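Local coordinates for DUF1460 domain-containing protein (Legionella pneumophila subsp. pneumophila, PDB 2IM9), which is of unknown function but belongs to an N-acetylmuramoyl-L-alanine amidase-like family in the papain-like peptidase clan, so it probably cleaves cell-wall peptidoglycan, at residues K68-L71 and G72-G75; K127-Y130 and I131-N134; Q178-N181 and H182-I185. All blocks are in the same frame, centred on the assembly; numbering follows the deposited sequence.

Interaction 1: K68-L71 and G72-G75; sequences KYIL and GSLG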
loop_
_atom_site.group_PDB
_atom_site.type_symbol
_atom_site.label_atom_id
_atom_site.label_comp_id
_atom_site.label_asym_id
_atom_site.label_seq_id
_atom_site.Cartn_x
_atom_site.Cartn_y
_atom_site.Cartn_z
ATOM N N LYS A 68 -13.204 9.425 2.798
ATOM C CA LYS A 68 -12.400 10.481 2.213
ATOM C C LYS A 68 -10.922 10.128 2.152
ATOM O O LYS A 68 -10.432 9.322 2.949
ATOM C CB LYS A 68 -12.587 11.798 2.966
ATOM C CG LYS A 68 -11.856 11.876 4.275
ATOM C CD LYS A 68 -12.128 13.202 4.967
ATOM C CE LYS A 68 -11.899 13.068 6.458
ATOM N NZ LYS A 68 -11.859 14.410 7.099
ATOM N N TYR A 69 -10.233 10.767 1.216
ATOM C CA TYR A 69 -8.802 10.643 1.062
ATOM C C TYR A 69 -8.116 11.570 2.047
ATOM O O TYR A 69 -8.471 12.753 2.135
ATOM C CB TYR A 69 -8.407 11.018 -0.375
ATOM C CG TYR A 69 -6.943 10.869 -0.657
ATOM C CD1 TYR A 69 -6.414 9.627 -1.017
ATOM C CD2 TYR A 69 -6.079 11.963 -0.557
ATOM C CE1 TYR A 69 -5.058 9.478 -1.278
ATOM C CE2 TYR A 69 -4.702 11.824 -0.813
ATOM C CZ TYR A 69 -4.209 10.571 -1.168
ATOM O OH TYR A 69 -2.863 10.430 -1.432
ATOM N N ILE A 70 -7.166 11.037 2.814
ATOM C CA ILE A 70 -6.272 11.870 3.618
ATOM C C ILE A 70 -4.833 11.464 3.322
ATOM O O ILE A 70 -4.446 10.327 3.580
ATOM C CB ILE A 70 -6.518 11.750 5.140
ATOM C CG1 ILE A 70 -7.979 12.071 5.469
ATOM C CG2 ILE A 70 -5.548 12.647 5.904
ATOM C CD1 ILE A 70 -8.375 11.780 6.911
ATOM N N LEU A 71 -4.052 12.384 2.771
ATOM C CA LEU A 71 -2.654 12.102 2.493
ATOM C C LEU A 71 -1.912 11.797 3.792
ATOM O O LEU A 71 -2.025 12.556 4.755
ATOM C CB LEU A 71 -2.006 13.305 1.820
ATOM C CG LEU A 71 -0.543 13.118 1.443
ATOM C CD1 LEU A 71 -0.374 11.973 0.451
ATOM C CD2 LEU A 71 0.019 14.429 0.894
ATOM N N GLY A 72 -1.174 10.686 3.826
ATOM C CA GLY A 72 -0.393 10.329 5.029
ATOM C C GLY A 72 -1.311 10.108 6.228
ATOM O O GLY A 72 -1.149 10.726 7.277
ATOM N N SER A 73 -2.287 9.225 6.061
ATOM C CA SER A 73 -3.381 9.057 7.029
ATOM C C SER A 73 -2.942 8.596 8.418
ATOM O O SER A 73 -3.606 8.908 9.409
ATOM C CB SER A 73 -4.401 8.054 6.490
ATOM O OG SER A 73 -5.321 8.694 5.597
ATOM N N LEU A 74 -1.864 7.810 8.473
ATOM C CA LEU A 74 -1.452 7.141 9.718
ATOM C C LEU A 74 -0.059 7.545 10.146
ATOM O O LEU A 74 0.791 7.900 9.311
ATOM C CB LEU A 74 -1.490 5.610 9.537
ATOM C CG LEU A 74 -2.865 5.033 9.163
ATOM C CD1 LEU A 74 -2.844 3.488 9.110
ATOM C CD2 LEU A 74 -3.899 5.505 10.172
ATOM N N GLY A 75 0.179 7.453 11.450
ATOM C CA GLY A 75 1.506 7.646 12.017
ATOM C C GLY A 75 1.813 6.575 13.056
ATOM O O GLY A 75 1.381 5.416 12.935
#
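I70 and S73 meet across a tight turn, I70-L71-G72-S73, in the loop between helices 53-63 and 95-107. The CA atoms of I70 and S73 are 5.3 Å apart, which is the evidence for a turn; L71 is extended at its first corner and G72 takes a positive phi of 62° at the second, so it is at most a distorted, type II-like turn. The usual closing backbone bond does not form, since S73 N stands 3.5 Å from I70 O at a poor angle, and the serine side chain closes the turn in its place. Beginning at the backbone, S73 CB lies 3.7 Å from I70 O. With OG set beside the backbone N and anti to the carbonyl carbon (chi1 -83°), the hydroxyl swings back over the turn and donates to I70 O. On the way it packs against the base of the isoleucine side chain, S73 OG lying 3.3 Å from I70 CB, and more loosely against the methyl I70 CG2.

S73 N is left to bond D94 just before helix 95-107, while T97 on that helix touches the serine side chain. In papain-like folds the start of such a helix usually carries the catalytic cysteine, so the turn probably borders that region. The bond from S73 OG to I70 O is short, 2.7 Å, with the donor tilted 24° from the carbonyl plane.

Interaction 2: K127-Y130 and I131-N134; sequences KRSY and INRN
S129 and N132 meet where S129 OG accepts the backbone N-H of N132, at an OG to N distance of 3.1 Å and an N-H...O angle of 145°. The serine hydroxyl reaches this N-H because OG lies between its own backbone N and carbonyl carbon (chi1 73°). S129 O, in turn, takes weak bonds from N132 N and R133 N, so hydroxyl and carbonyl together receive the next turn of chain in the manner of an ST motif. Overlapping it is a type I beta turn from Y130 to R133, closed by R133 N to Y130 O at 3.2 Å.

The N132 side chain extends the grip backward. N132 CB rests 3.1 Å from S129 OG, and N132 ND2 donates to K127 O over 3.1 Å. That carbonyl oxygen lies almost in the asparagine amide plane, whereas the donor sits above the plane of the carbonyl. K127 CB also touches N132 ND2, 3.4 Å away.

Beyond the turn, R133 passes by Y130. R133 NH2 is 3.7 Å from Y130 CD1 and approaches the ring obliquely; the ring and guanidinium planes are 62° apart, and Y130 CE1 lies over one guanidinium face. Two acids outside the turn, E76 and D83, form salt bridges with NH2, and Y130 OH is bonded to K183.

Chemically, the backbone of this loop between helices 111-122 and 137-147 is held in part by neutral serine and asparagine groups, alongside backbone bonds of N132 with K124 and N134 with R122, while the arginine charge is probably balanced by the acid pair, with the tyrosine ring acting as a packing surface beside it.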
loop_
_atom_site.group_PDB
_atom_site.type_symbol
_atom_site.label_atom_id
_atom_site.label_comp_id
_atom_site.label_asym_id
_atom_site.label_seq_id
_atom_site.Cartn_x
_atom_site.Cartn_y
_atom_site.Cartn_z
ATOM N N LYS A 127 7.768 -3.929 14.975
ATOM C CA LYS A 127 8.390 -3.046 15.967
ATOM C C LYS A 127 8.100 -1.596 15.581
ATOM O O LYS A 127 8.613 -1.091 14.579
ATOM C CB LYS A 127 9.891 -3.324 16.054
ATOM C CG LYS A 127 10.219 -4.768 16.482
ATOM C CD LYS A 127 11.726 -4.984 16.584
ATOM C CE LYS A 127 12.062 -6.308 17.289
ATOM N NZ LYS A 127 12.335 -7.455 16.357
ATOM N N ARG A 128 7.251 -0.942 16.366
ATOM C CA ARG A 128 6.737 0.384 16.006
ATOM C C ARG A 128 7.764 1.502 16.143
ATOM O O ARG A 128 8.228 1.827 17.248
ATOM C CB ARG A 128 5.503 0.716 16.854
ATOM C CG ARG A 128 4.904 2.105 16.565
ATOM C CD ARG A 128 4.011 2.600 17.726
ATOM N NE ARG A 128 3.140 1.544 18.243
ATOM C CZ ARG A 128 2.183 0.936 17.545
ATOM N NH1 ARG A 128 1.451 -0.012 18.117
ATOM N NH2 ARG A 128 1.961 1.264 16.274
ATOM N N SER A 129 8.115 2.098 15.007
ATOM C CA SER A 129 8.983 3.279 14.995
ATOM C C SER A 129 8.930 3.885 13.613
ATOM O O SER A 129 8.613 3.185 12.638
ATOM C CB SER A 129 10.433 2.908 15.360
ATOM O OG SER A 129 11.052 2.213 14.284
ATOM N N TYR A 130 9.231 5.183 13.521
ATOM C CA TYR A 130 9.289 5.830 12.213
ATOM C C TYR A 130 10.214 5.076 11.243
ATOM O O TYR A 130 9.821 4.785 10.114
ATOM C CB TYR A 130 9.684 7.310 12.311
ATOM C CG TYR A 130 9.457 8.015 10.983
ATOM C CD1 TYR A 130 8.261 8.669 10.722
ATOM C CD2 TYR A 130 10.413 7.957 9.969
ATOM C CE1 TYR A 130 8.038 9.298 9.504
ATOM C CE2 TYR A 130 10.199 8.576 8.726
ATOM C CZ TYR A 130 9.009 9.237 8.503
ATOM O OH TYR A 130 8.768 9.835 7.282
ATOM N N ILE A 131 11.428 4.740 11.679
ATOM C CA ILE A 131 12.385 4.158 10.738
ATOM C C ILE A 131 12.011 2.736 10.362
ATOM O O ILE A 131 12.407 2.280 9.301
ATOM C CB ILE A 131 13.848 4.195 11.229
ATOM C CG1 ILE A 131 14.043 3.253 12.416
ATOM C CG2 ILE A 131 14.282 5.640 11.524
ATOM C CD1 ILE A 131 15.496 2.954 12.706
ATOM N N ASN A 132 11.275 2.038 11.236
ATOM C CA ASN A 132 10.820 0.675 10.937
ATOM C C ASN A 132 9.558 0.649 10.071
ATOM O O ASN A 132 9.167 -0.395 9.555
ATOM C CB ASN A 132 10.562 -0.114 12.226
ATOM C CG ASN A 132 11.822 -0.654 12.865
ATOM O OD1 ASN A 132 12.903 -0.644 12.271
ATOM N ND2 ASN A 132 11.687 -1.135 14.099
ATOM N N ARG A 133 8.878 1.776 9.933
ATOM C CA ARG A 133 7.685 1.794 9.094
ATOM C C ARG A 133 8.053 1.352 7.679
ATOM O O ARG A 133 9.120 1.691 7.167
ATOM C CB ARG A 133 7.050 3.188 9.072
ATOM C CG ARG A 133 5.530 3.119 8.757
ATOM C CD ARG A 133 4.959 4.467 8.330
ATOM N NE ARG A 133 4.991 5.474 9.396
ATOM C CZ ARG A 133 4.699 6.764 9.221
ATOM N NH1 ARG A 133 4.335 7.204 8.007
ATOM N NH2 ARG A 133 4.762 7.616 10.251
ATOM N N ASN A 134 7.177 0.573 7.051
ATOM C CA ASN A 134 7.432 0.116 5.684
ATOM C C ASN A 134 7.154 1.213 4.658
ATOM O O ASN A 134 6.229 1.103 3.856
ATOM C CB ASN A 134 6.606 -1.131 5.399
ATOM C CG ASN A 134 7.143 -2.340 6.096
ATOM O OD1 ASN A 134 8.360 -2.492 6.237
ATOM N ND2 ASN A 134 6.238 -3.243 6.525
#

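Interaction 3: Q178-N181 and H182-I185; sequences QWYN and HKTI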
loop_
_atom_site.group_PDB
_atom_site.type_symbol
_atom_site.label_atom_id
_atom_site.label_comp_id
_atom_site.label_asym_id
_atom_site.label_seq_id
_atom_site.Cartn_x
_atom_site.Cartn_y
_atom_site.Cartn_z
ATOM N N GLN A 178 19.750 9.326 1.684
ATOM C CA GLN A 178 19.468 10.539 0.915
ATOM C C GLN A 178 17.987 10.959 1.014
ATOM O O GLN A 178 17.642 12.158 1.034
ATOM C CB GLN A 178 19.896 10.371 -0.548
ATOM C CG GLN A 178 19.961 11.706 -1.288
ATOM C CD GLN A 178 20.975 12.666 -0.655
ATOM O OE1 GLN A 178 20.596 13.579 0.061
ATOM N NE2 GLN A 178 22.252 12.427 -0.885
ATOM N N TRP A 179 17.095 9.976 1.103
ATOM C CA TRP A 179 15.683 10.280 1.293
ATOM C C TRP A 179 15.504 10.993 2.646
ATOM O O TRP A 179 14.793 12.007 2.733
ATOM C CB TRP A 179 14.886 8.981 1.241
ATOM C CG TRP A 179 13.395 9.113 1.426
ATOM C CD1 TRP A 179 12.494 9.672 0.555
ATOM C CD2 TRP A 179 12.629 8.593 2.522
ATOM N NE1 TRP A 179 11.211 9.555 1.060
ATOM C CE2 TRP A 179 11.267 8.903 2.270
ATOM C CE3 TRP A 179 12.964 7.908 3.697
ATOM C CZ2 TRP A 179 10.228 8.543 3.159
ATOM C CZ3 TRP A 179 11.928 7.550 4.592
ATOM C CH2 TRP A 179 10.579 7.877 4.312
ATOM N N TYR A 180 16.169 10.492 3.687
ATOM C CA TYR A 180 16.076 11.153 4.995
ATOM C C TYR A 180 16.627 12.560 4.921
ATOM O O TYR A 180 15.994 13.490 5.421
ATOM C CB TYR A 180 16.740 10.345 6.122
ATOM C CG TYR A 180 15.796 9.318 6.663
ATOM C CD1 TYR A 180 15.711 8.053 6.082
ATOM C CD2 TYR A 180 14.922 9.626 7.724
ATOM C CE1 TYR A 180 14.819 7.103 6.569
ATOM C CE2 TYR A 180 14.012 8.691 8.206
ATOM C CZ TYR A 180 13.955 7.444 7.615
ATOM O OH TYR A 180 13.052 6.531 8.075
ATOM N N ASN A 181 17.754 12.718 4.231
ATOM C CA ASN A 181 18.436 14.008 4.153
ATOM C C ASN A 181 17.559 15.080 3.530
ATOM O O ASN A 181 17.630 16.249 3.909
ATOM C CB ASN A 181 19.758 13.876 3.397
ATOM C CG ASN A 181 20.546 15.159 3.387
ATOM O OD1 ASN A 181 20.858 15.745 4.443
ATOM N ND2 ASN A 181 20.866 15.620 2.198
ATOM N N HIS A 182 16.721 14.665 2.583
ATOM C CA HIS A 182 15.782 15.573 1.895
ATOM C C HIS A 182 14.539 15.991 2.699
ATOM O O HIS A 182 13.757 16.835 2.254
ATOM C CB HIS A 182 15.324 14.943 0.581
ATOM C CG HIS A 182 16.165 15.331 -0.597
ATOM N ND1 HIS A 182 17.427 14.820 -0.816
ATOM C CD2 HIS A 182 15.928 16.195 -1.611
ATOM C CE1 HIS A 182 17.914 15.324 -1.941
ATOM N NE2 HIS A 182 17.024 16.165 -2.439
ATOM N N LYS A 183 14.316 15.376 3.855
ATOM C CA LYS A 183 13.098 15.681 4.605
ATOM C C LYS A 183 13.068 17.079 5.204
ATOM O O LYS A 183 14.107 17.663 5.522
ATOM C CB LYS A 183 12.879 14.657 5.714
ATOM C CG LYS A 183 12.529 13.286 5.187
ATOM C CD LYS A 183 12.361 12.296 6.341
ATOM C CE LYS A 183 11.734 10.967 5.870
ATOM N NZ LYS A 183 10.412 11.191 5.182
ATOM N N THR A 184 11.855 17.588 5.358
ATOM C CA THR A 184 11.632 18.885 5.998
ATOM C C THR A 184 10.855 18.675 7.288
ATOM O O THR A 184 10.478 17.554 7.616
ATOM C CB THR A 184 10.808 19.824 5.098
ATOM O OG1 THR A 184 9.485 19.306 4.960
ATOM C CG2 THR A 184 11.447 19.968 3.711
ATOM N N ILE A 185 10.574 19.769 7.992
ATOM C CA ILE A 185 9.794 19.674 9.236
ATOM C C ILE A 185 8.397 19.080 9.041
ATOM O O ILE A 185 7.775 18.629 10.019
ATOM C CB ILE A 185 9.733 21.020 9.995
ATOM C CG1 ILE A 185 9.084 22.112 9.143
ATOM C CG2 ILE A 185 11.137 21.423 10.465
ATOM C CD1 ILE A 185 8.703 23.327 9.960
#
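H182 donates twice to Q178 O. H182 N, making the last i to i-4 bond of helix 176-181, lies 3.1 Å and the ring atom H182 ND1 3.2 Å from Q178 O. The two donors arrive from opposite faces of the carbonyl plane, so this one oxygen fixes both the backbone and the rotation of the imidazole. Next, K183 N bonds Y180 O at 3.0 Å with a nearly straight N-H...O angle of 163°; this i to i-3 bond tightens the chain as it leaves the helix. Q178 itself is tied down by N181, N181 ND2 meeting Q178 OE1 at 3.0 Å in the plane of the glutamine carbonyl. The glutamine amide stands at right angles to the imidazole and packs beside ND1 without bonding it.

K183 carries the packing. Its extended chain brings CE over the six-membered ring of W179, and the bend at the last torsion (chi4 -56°) then sets NZ over the same face. K183 NZ is 3.6 Å from the centroid of the W179 six-membered ring, 25° off the normal, a cation-pi contact. K183 CE lies 3.7 Å from the centroid of that W179 ring, a CH-pi contact. Y180 runs alongside the lysine, and K183 CE also reaches over the Y180 face, 4.3 Å from its centroid. The ammonium group's main polar partner is the hydroxyl of Y130.

Farther out, helix 195-209 runs alongside: L202 touches K183, L205 touches Y180, and K206 NZ bonds the carbonyls of N181 and K183. On the W179 side, F136 meets the indole edge-to-face just before helix 137-147. The contact thus ends the short helix that follows strand 168-175 and starts the crossing to helix 195-209.

How the interactions relate
The three contacts follow one another along the chain, and interaction 2 touches both of the others. Its centre is about 17 Å from that of interaction 1 and about 16 Å from that of interaction 3. R133 NH2 packs 3.7 Å from G75 CA, while R122 bonds both G75 and the backbone of N134, a second bridge between interactions 1 and 2. Toward interaction 3, Y130 OH lies 3.0 Å from K183 NZ, a probable hydrogen bond, and I131 CA is 3.6 Å from Y180 OH. Interactions 1 and 3 remain apart, their nearest atoms about 11 Å from each other. Interaction 1 adjoins helix 95-107 through S73 and L74, both touching T97; the start of that helix probably marks the catalytic region.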